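Local structure of member of DUF4221 family (Bacteroides vulgatus, 3S9J) at residues Pro137-Asp142 and Tyr203-Lys208; Trp179-Tyr184 and Asp227-Arg232; Asp220-Thr225 and Tyr234-Arg239. The protein is of unknown function but folds as a six-bladed beta-propeller, and its full-length natural form is probably a lipoprotein. All blocks are in the same frame, centred on the assembly; numbering follows the deposited sequence. Where two conformers were deposited one is given.

Contact 1. Residues Pro137-Asp142 and Tyr203-Lys208. With FMT (formic acid), chain H.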
# COMPACT_ATOMS: atom_id res chain seq x y z
N PRO A 137 -3.94 -3.04 -1.18
CA PRO A 137 -5.34 -2.61 -1.24
C PRO A 137 -6.36 -3.67 -0.82
O PRO A 137 -7.54 -3.34 -0.74
CB PRO A 137 -5.54 -2.31 -2.73
CG PRO A 137 -4.56 -3.23 -3.41
CD PRO A 137 -3.36 -3.18 -2.52
N ALA A 138 -5.89 -4.89 -0.62
CA ALA A 138 -6.73 -6.09 -0.57
C ALA A 138 -7.45 -6.21 -1.90
O ALA A 138 -7.33 -5.35 -2.78
CB ALA A 138 -7.69 -6.07 0.60
N PHE A 139 -8.20 -7.29 -2.07
CA PHE A 139 -9.03 -7.45 -3.24
C PHE A 139 -10.16 -8.43 -2.91
O PHE A 139 -10.10 -9.18 -1.91
CB PHE A 139 -8.25 -7.85 -4.49
CG PHE A 139 -7.50 -9.18 -4.37
CD1 PHE A 139 -6.22 -9.23 -3.84
CD2 PHE A 139 -8.08 -10.36 -4.81
CE1 PHE A 139 -5.54 -10.44 -3.73
CE2 PHE A 139 -7.39 -11.59 -4.71
CZ PHE A 139 -6.11 -11.61 -4.19
N ILE A 140 -11.21 -8.36 -3.70
CA ILE A 140 -12.41 -9.19 -3.48
C ILE A 140 -12.62 -10.04 -4.71
O ILE A 140 -12.69 -9.54 -5.83
CB ILE A 140 -13.66 -8.35 -3.11
CG1 ILE A 140 -13.41 -7.61 -1.78
CG2 ILE A 140 -14.96 -9.23 -3.01
CD1 ILE A 140 -14.53 -6.70 -1.32
N LYS A 141 -12.69 -11.35 -4.49
CA LYS A 141 -12.96 -12.31 -5.58
C LYS A 141 -13.99 -13.29 -5.04
O LYS A 141 -13.80 -13.85 -3.95
CB LYS A 141 -11.67 -13.02 -6.03
CG LYS A 141 -11.84 -14.00 -7.21
CD LYS A 141 -10.48 -14.60 -7.68
CE LYS A 141 -10.61 -15.49 -8.94
NZ LYS A 141 -9.27 -16.01 -9.50
N ASP A 142 -15.10 -13.47 -5.77
CA ASP A 142 -16.14 -14.42 -5.39
C ASP A 142 -16.60 -14.21 -3.93
O ASP A 142 -16.69 -15.17 -3.17
CB ASP A 142 -15.60 -15.84 -5.58
CG ASP A 142 -16.67 -16.84 -5.94
OD1 ASP A 142 -17.88 -16.50 -5.99
OD2 ASP A 142 -16.27 -18.00 -6.18
N TYR A 203 1.44 -5.00 -3.23
CA TYR A 203 0.72 -5.76 -4.25
C TYR A 203 -0.41 -4.90 -4.78
O TYR A 203 -0.83 -3.93 -4.15
CB TYR A 203 0.20 -7.11 -3.70
CG TYR A 203 -0.85 -6.99 -2.62
CD1 TYR A 203 -0.49 -6.85 -1.30
CD2 TYR A 203 -2.20 -7.00 -2.94
CE1 TYR A 203 -1.42 -6.71 -0.28
CE2 TYR A 203 -3.15 -6.86 -1.96
CZ TYR A 203 -2.78 -6.70 -0.63
OH TYR A 203 -3.72 -6.57 0.35
N ASP A 204 -0.91 -5.28 -5.94
CA ASP A 204 -2.12 -4.70 -6.46
C ASP A 204 -2.86 -5.76 -7.25
O ASP A 204 -2.29 -6.80 -7.61
CB ASP A 204 -1.82 -3.47 -7.32
CG ASP A 204 -2.95 -2.42 -7.28
OD1 ASP A 204 -4.09 -2.74 -6.85
OD2 ASP A 204 -2.67 -1.25 -7.65
N TYR A 205 -4.13 -5.50 -7.51
CA TYR A 205 -4.99 -6.45 -8.18
C TYR A 205 -5.65 -5.79 -9.38
O TYR A 205 -6.26 -4.75 -9.26
CB TYR A 205 -6.05 -7.02 -7.24
CG TYR A 205 -6.73 -8.28 -7.80
CD1 TYR A 205 -6.10 -9.51 -7.72
CD2 TYR A 205 -7.99 -8.22 -8.40
CE1 TYR A 205 -6.69 -10.64 -8.22
CE2 TYR A 205 -8.58 -9.37 -8.91
CZ TYR A 205 -7.93 -10.57 -8.81
OH TYR A 205 -8.52 -11.72 -9.28
N ASN A 206 -5.50 -6.42 -10.53
CA ASN A 206 -5.99 -5.94 -11.82
C ASN A 206 -7.28 -6.72 -12.10
O ASN A 206 -7.24 -7.91 -12.40
CB ASN A 206 -4.88 -6.23 -12.85
CG ASN A 206 -5.32 -6.09 -14.31
OD1 ASN A 206 -6.51 -6.06 -14.63
ND2 ASN A 206 -4.34 -6.03 -15.20
N TYR A 207 -8.41 -6.06 -11.92
CA TYR A 207 -9.71 -6.73 -12.06
C TYR A 207 -10.05 -7.05 -13.51
O TYR A 207 -10.76 -8.01 -13.78
CB TYR A 207 -10.84 -5.93 -11.42
CG TYR A 207 -10.82 -5.97 -9.89
CD1 TYR A 207 -11.40 -7.04 -9.20
CD2 TYR A 207 -10.25 -4.94 -9.16
CE1 TYR A 207 -11.40 -7.09 -7.83
CE2 TYR A 207 -10.24 -4.98 -7.76
CZ TYR A 207 -10.84 -6.05 -7.11
OH TYR A 207 -10.84 -6.12 -5.73
N LYS A 208 -9.54 -6.24 -14.43
CA LYS A 208 -9.73 -6.50 -15.86
C LYS A 208 -9.27 -7.90 -16.24
O LYS A 208 -9.96 -8.63 -16.97
CB LYS A 208 -8.94 -5.45 -16.67
CG LYS A 208 -9.00 -5.60 -18.22
CD LYS A 208 -7.89 -4.72 -18.86
CE LYS A 208 -7.59 -5.07 -20.30
NZ LYS A 208 -8.42 -4.28 -21.24
C FMT H . -12.30 -11.33 -9.56
O1 FMT H . -11.10 -11.34 -9.87
O2 FMT H . -12.87 -10.36 -9.05
O HOH W 1 -8.50 -4.16 -4.89
O HOH W 2 -7.22 -14.05 -9.89
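The rings of Phe139 and Tyr205 lie face to face in an offset stack, centroids 4.2 Å apart and planes at 3°, with CD1 of the tyrosine over the centre of the phenylalanine. Tyr203 CE2 comes up to the edge of the Phe139 ring, while a water and O1 of a formic acid, probably from the crystallisation liquor, sit at the edge of Tyr205. With its edge Tyr205 also meets the face of Tyr207: Tyr205 CD2 lies 3.5 Å above the plane of the Tyr207 ring, over its centre, with Ile140 O and formic acid O2 at that ring's edge. Tyr203 carries Pro137 on one face, the proline CD 4.1 Å from the ring centroid in a CH-pi contact.

This is the seam between two neighbouring propeller blades. Strands 139-141 and 201-206 each open a four-stranded antiparallel blade; the axes of 139-141 and 203-206 approach to 8.5 Å, too far for strand pairing, so side chains bridge the gap. Phenylalanine, wholly apolar, suits the buried middle; its CG sits between the backbone N and the carbonyl carbon (chi1 60°), which holds the ring over Tyr205, and Phe146 stacks on it too.

Tyrosine suits the other places because it joins a flat surface to a hydroxyl that can bond at the ring's far end. Tyr203 OH accepts a bent bond from Ala138 N at 2.9 Å, and Tyr207 OH, at the exposed border, a straighter one from Ile140 N at 3.0 Å (165°). Tyr205 OH donates to formic acid O1 at 2.7 Å and accepts from a water, which accepts from Lys141 NZ.

Contact 2. Residues Trp179-Tyr184 and Asp227-Arg232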
# COMPACT_ATOMS: atom_id res chain seq x y z
N TRP A 179 -6.45 -20.36 3.62
CA TRP A 179 -5.10 -20.02 3.19
C TRP A 179 -5.07 -20.13 1.67
O TRP A 179 -5.61 -21.09 1.11
CB TRP A 179 -4.07 -21.03 3.70
CG TRP A 179 -3.77 -21.06 5.15
CD1 TRP A 179 -3.94 -22.12 6.00
CD2 TRP A 179 -3.18 -20.01 5.92
NE1 TRP A 179 -3.50 -21.79 7.26
CE2 TRP A 179 -3.02 -20.51 7.24
CE3 TRP A 179 -2.74 -18.71 5.63
CZ2 TRP A 179 -2.46 -19.74 8.27
CZ3 TRP A 179 -2.20 -17.95 6.65
CH2 TRP A 179 -2.06 -18.48 7.96
N ILE A 180 -4.44 -19.19 1.01
CA ILE A 180 -4.36 -19.17 -0.44
C ILE A 180 -3.00 -19.77 -0.83
O ILE A 180 -2.00 -19.41 -0.21
CB ILE A 180 -4.49 -17.74 -0.97
CG1 ILE A 180 -5.78 -17.10 -0.40
CG2 ILE A 180 -4.50 -17.73 -2.49
CD1 ILE A 180 -7.06 -17.91 -0.66
N PRO A 181 -2.98 -20.71 -1.79
CA PRO A 181 -1.71 -21.43 -2.07
C PRO A 181 -0.71 -20.63 -2.93
O PRO A 181 -0.28 -21.06 -4.02
CB PRO A 181 -2.20 -22.71 -2.74
CG PRO A 181 -3.45 -22.29 -3.45
CD PRO A 181 -4.11 -21.29 -2.54
N ILE A 182 -0.36 -19.45 -2.42
CA ILE A 182 0.66 -18.56 -2.96
C ILE A 182 1.62 -18.38 -1.81
O ILE A 182 1.25 -17.85 -0.77
CB ILE A 182 0.08 -17.20 -3.34
CG1 ILE A 182 -0.95 -17.33 -4.47
CG2 ILE A 182 1.21 -16.20 -3.78
CD1 ILE A 182 -1.72 -15.99 -4.67
N PHE A 183 2.85 -18.86 -2.01
CA PHE A 183 3.82 -18.99 -0.93
C PHE A 183 4.97 -17.98 -1.10
O PHE A 183 5.26 -17.52 -2.19
CB PHE A 183 4.37 -20.41 -0.92
CG PHE A 183 3.31 -21.44 -0.61
CD1 PHE A 183 2.96 -21.70 0.71
CD2 PHE A 183 2.63 -22.10 -1.62
CE1 PHE A 183 1.97 -22.63 1.01
CE2 PHE A 183 1.65 -23.03 -1.32
CZ PHE A 183 1.31 -23.28 -0.00
N TYR A 184 5.63 -17.66 0.00
CA TYR A 184 6.78 -16.78 -0.07
C TYR A 184 7.87 -17.45 -0.92
O TYR A 184 8.05 -18.65 -0.87
CB TYR A 184 7.33 -16.49 1.32
CG TYR A 184 6.61 -15.41 2.05
CD1 TYR A 184 5.44 -15.68 2.75
CD2 TYR A 184 7.08 -14.11 2.04
CE1 TYR A 184 4.74 -14.65 3.45
CE2 TYR A 184 6.40 -13.09 2.72
CZ TYR A 184 5.24 -13.37 3.43
OH TYR A 184 4.59 -12.34 4.11
N ASP A 227 -4.42 -17.09 -11.51
CA ASP A 227 -5.31 -18.12 -10.93
C ASP A 227 -5.03 -18.35 -9.44
O ASP A 227 -5.46 -19.34 -8.87
CB ASP A 227 -5.20 -19.43 -11.72
CG ASP A 227 -3.80 -20.05 -11.67
OD1 ASP A 227 -2.85 -19.43 -11.14
OD2 ASP A 227 -3.67 -21.18 -12.19
N LEU A 228 -4.33 -17.41 -8.81
CA LEU A 228 -4.01 -17.50 -7.38
C LEU A 228 -3.28 -18.80 -7.04
O LEU A 228 -3.50 -19.39 -5.98
CB LEU A 228 -5.29 -17.35 -6.54
CG LEU A 228 -6.05 -16.05 -6.74
CD1 LEU A 228 -7.38 -16.11 -5.99
CD2 LEU A 228 -5.22 -14.88 -6.26
N LYS A 229 -2.41 -19.23 -7.95
CA LYS A 229 -1.69 -20.48 -7.78
C LYS A 229 -0.40 -20.52 -8.59
O LYS A 229 0.68 -20.65 -8.01
CB LYS A 229 -2.58 -21.66 -8.14
CG LYS A 229 -1.94 -23.02 -7.89
CD LYS A 229 -2.94 -24.04 -7.34
CE LYS A 229 -2.25 -25.34 -6.89
NZ LYS A 229 -0.99 -25.08 -6.09
N HIS A 230 -0.52 -20.41 -9.91
CA HIS A 230 0.65 -20.47 -10.78
C HIS A 230 1.28 -19.09 -10.95
O HIS A 230 0.62 -18.13 -11.33
CB HIS A 230 0.28 -21.06 -12.13
CG HIS A 230 -0.24 -22.46 -12.03
ND1 HIS A 230 -1.58 -22.75 -11.88
CD2 HIS A 230 0.41 -23.65 -12.00
CE1 HIS A 230 -1.74 -24.06 -11.79
NE2 HIS A 230 -0.55 -24.63 -11.87
N ILE A 231 2.58 -19.05 -10.68
CA ILE A 231 3.36 -17.84 -10.58
C ILE A 231 4.26 -17.62 -11.80
O ILE A 231 4.87 -18.57 -12.32
CB ILE A 231 4.29 -17.93 -9.34
CG1 ILE A 231 3.49 -18.16 -8.06
CG2 ILE A 231 5.14 -16.69 -9.21
CD1 ILE A 231 2.32 -17.29 -7.93
N ARG A 232 4.35 -16.36 -12.23
CA ARG A 232 5.30 -15.91 -13.25
C ARG A 232 6.10 -14.74 -12.68
O ARG A 232 5.59 -13.97 -11.86
CB ARG A 232 4.56 -15.44 -14.52
CG ARG A 232 3.83 -16.53 -15.25
CD ARG A 232 3.29 -16.05 -16.60
NE ARG A 232 2.43 -14.85 -16.56
CZ ARG A 232 1.19 -14.80 -16.06
NH1 ARG A 232 0.65 -15.87 -15.48
NH2 ARG A 232 0.49 -13.68 -16.13
O HOH W 3 1.70 -21.07 -5.74
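Ile182 lays its CG1 against the backbone carbonyl of Leu228, 3.6 Å from the oxygen, and carries CD1 onward to within 4.0 Å of Leu228 CD2. Beside it Ile180 brings the CG2 branch to Leu228 CB at 4.1 Å; that methyl is anti to the backbone N, while CG1 takes the place beside it. The proline between the two isoleucines adds its CG, with Pro181 CG standing 3.8 Å from Leu228 O. Leu228 is the common partner, offering both its side chain and its carbonyl to aliphatic carbons, and branched or ring-shaped side chains fit it because they give broad, stiff surfaces. Farther along, Ile182 CG2 approaches Ile231 CD1 more loosely. The polar link across the contact is a water that donates to both Pro181 O and Lys229 O.

Behind this first shell, each backbone is shaped by its own turn. Pro181 is the centre of an inverse gamma turn, closed by Ile182 N bonding to Ile180 O at 2.8 Å, and the corner it makes presents Ile180, Pro181 and Ile182 together. On the other side Asp227 organises the loop: its OD1 accepts from His230 N at 2.8 Å in an Asx motif, and OD2 uses its syn lone pair for His230 ND1 at 2.6 Å, nearly in the imidazole plane. Lys229 CG rests over one face of that imidazole. Thr225 OG1 further ties the loop through Lys229 N and His230 O.

The loop joins strands 221-225 and 231-235, and meets the outermost strand of the preceding blade, 177-183. Phe146 of strand 144-148 touches both Ile180 and Leu228, while Met223 of strand 221-225 packs on Ile182 and Ile231.

Contact 3. Residues Asp220-Thr225 and Tyr234-Arg239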
# COMPACT_ATOMS: atom_id res chain seq x y z
N ASP A 220 14.37 -7.51 -7.28
CA ASP A 220 14.29 -6.95 -8.63
C ASP A 220 13.05 -7.34 -9.41
O ASP A 220 12.66 -6.62 -10.31
CB ASP A 220 15.46 -7.44 -9.47
CG ASP A 220 16.77 -6.82 -9.10
OD1 ASP A 220 16.88 -6.08 -8.11
OD2 ASP A 220 17.70 -7.06 -9.88
N SER A 221 12.44 -8.48 -9.09
CA SER A 221 11.39 -9.02 -9.94
C SER A 221 10.01 -8.93 -9.30
O SER A 221 9.87 -8.99 -8.08
CB SER A 221 11.69 -10.47 -10.32
OG SER A 221 12.82 -10.53 -11.19
N LEU A 222 9.02 -8.75 -10.16
CA LEU A 222 7.61 -8.84 -9.77
C LEU A 222 7.08 -10.25 -9.96
O LEU A 222 7.43 -10.95 -10.91
CB LEU A 222 6.76 -7.90 -10.63
CG LEU A 222 7.01 -6.40 -10.51
CD1 LEU A 222 6.16 -5.66 -11.56
CD2 LEU A 222 6.70 -5.93 -9.06
N MSE A 223 6.16 -10.63 -9.07
CA MSE A 223 5.51 -11.93 -9.07
C MSE A 223 4.09 -11.71 -9.54
O MSE A 223 3.40 -10.79 -9.05
CB MSE A 223 5.49 -12.45 -7.64
CG MSE A 223 5.15 -13.88 -7.48
SE MSE A 223 4.80 -14.21 -5.60
CE MSE A 223 2.92 -13.83 -5.67
N VAL A 224 3.64 -12.53 -10.48
CA VAL A 224 2.32 -12.37 -11.08
C VAL A 224 1.60 -13.71 -11.13
O VAL A 224 2.20 -14.74 -11.43
CB VAL A 224 2.42 -11.80 -12.52
CG1 VAL A 224 1.01 -11.69 -13.19
CG2 VAL A 224 3.18 -10.47 -12.53
N THR A 225 0.31 -13.69 -10.82
CA THR A 225 -0.52 -14.88 -10.96
C THR A 225 -1.93 -14.51 -11.38
O THR A 225 -2.48 -13.53 -10.91
CB THR A 225 -0.57 -15.74 -9.66
OG1 THR A 225 -1.36 -16.93 -9.90
CG2 THR A 225 -1.11 -14.98 -8.53
N TYR A 234 8.65 -11.34 -13.54
CA TYR A 234 9.06 -10.35 -14.52
C TYR A 234 10.05 -9.37 -13.90
O TYR A 234 9.85 -8.88 -12.79
CB TYR A 234 7.87 -9.55 -15.02
CG TYR A 234 6.84 -10.38 -15.73
CD1 TYR A 234 6.98 -10.68 -17.08
CD2 TYR A 234 5.71 -10.84 -15.07
CE1 TYR A 234 6.04 -11.44 -17.74
CE2 TYR A 234 4.76 -11.61 -15.72
CZ TYR A 234 4.93 -11.90 -17.06
OH TYR A 234 3.98 -12.63 -17.72
N ASN A 235 11.10 -9.07 -14.64
CA ASN A 235 12.08 -8.10 -14.17
C ASN A 235 11.46 -6.72 -14.03
O ASN A 235 10.79 -6.23 -14.93
CB ASN A 235 13.25 -8.01 -15.14
CG ASN A 235 14.33 -7.07 -14.64
OD1 ASN A 235 14.52 -5.98 -15.17
ND2 ASN A 235 15.01 -7.47 -13.57
N ALA A 236 11.70 -6.08 -12.89
CA ALA A 236 11.17 -4.75 -12.64
C ALA A 236 12.21 -3.95 -11.86
O ALA A 236 11.89 -3.32 -10.87
CB ALA A 236 9.85 -4.83 -11.88
N LYS A 237 13.45 -4.00 -12.35
CA LYS A 237 14.60 -3.37 -11.69
C LYS A 237 14.75 -1.93 -12.15
O LYS A 237 14.63 -1.63 -13.34
CB LYS A 237 15.87 -4.16 -12.06
CG LYS A 237 17.18 -3.50 -11.69
CD LYS A 237 18.39 -4.32 -12.15
CE LYS A 237 19.66 -3.53 -11.88
NZ LYS A 237 19.74 -2.21 -12.60
N SER A 238 15.06 -1.05 -11.21
CA SER A 238 15.42 0.33 -11.51
C SER A 238 16.80 0.41 -12.20
O SER A 238 17.75 -0.24 -11.76
CB SER A 238 15.53 1.14 -10.23
OG SER A 238 16.10 2.42 -10.50
N ARG A 239 16.89 1.25 -13.24
CA ARG A 239 18.19 1.47 -13.90
C ARG A 239 19.19 2.19 -13.00
O ARG A 239 20.38 2.19 -13.30
CB ARG A 239 18.02 2.21 -15.23
CG ARG A 239 17.56 3.67 -15.12
CD ARG A 239 16.77 4.06 -16.39
NE ARG A 239 15.59 3.21 -16.56
CZ ARG A 239 14.89 3.09 -17.69
NH1 ARG A 239 15.23 3.76 -18.77
NH2 ARG A 239 13.84 2.28 -17.72
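Val224 sets its CG2 methyl at the edge of the Tyr234 ring, 3.6 Å from CD2, and farther along Ala236 CB tucks against Leu222 CG at 3.5 Å, a close approach that the small methyl of alanine allows. Both pairs belong to the beta hairpin of strands 221-225 and 231-235, the outer two strands of one propeller blade. Leu222 and Tyr234 form an antiparallel hydrogen-bonded pair: Leu222 N donates to Tyr234 O at 2.8 Å (157°), and Tyr234 N returns the bond to Leu222 O at 2.9 Å (161°). Ala236 N then reaches Asp220 O, extending the ladder past the strand end.

There Lys237 runs alongside Asp220, pointing the same way, with CD 3.6 Å from OD2. The ammonium does not pair with that carboxylate: NZ bends to Ser238 O at 2.9 Å and also binds Leu241 O, whereas Asp220 is held by Ser243 OG and Met244 N. With an alanine here, the carbonyls of Ser238 and Leu241 would probably lose their shared donor and the flank of Asp220 its aliphatic cover. The chemistry implies a hairpin zipped by its backbone, with opposite charges that may attract at a distance, each committed to other partners.

How the contacts relate
Contacts 1 and 2 both join one blade to the next, contact 1 through the first strands and contact 2 through the outermost strand and a hairpin loop. Contact 3 zips the hairpin whose loop contact 2 uses. Measured centre to centre, contact 1 lies nearest the middle of the chain (about 13 Å), contact 3 next (about 17 Å) and contact 2 farthest out (about 20 Å), each mixing buried with exposed residues. The chemistry follows: stacked aromatics and tyrosine hydroxyls innermost, strand pairing inside the blade, aliphatic packing with one bridging water outermost. Contacts 1 and 2 meet at Leu228, whose methyls touch Lys141 and Phe139; contacts 2 and 3 share strand 231-235 and selenomethionine Met223.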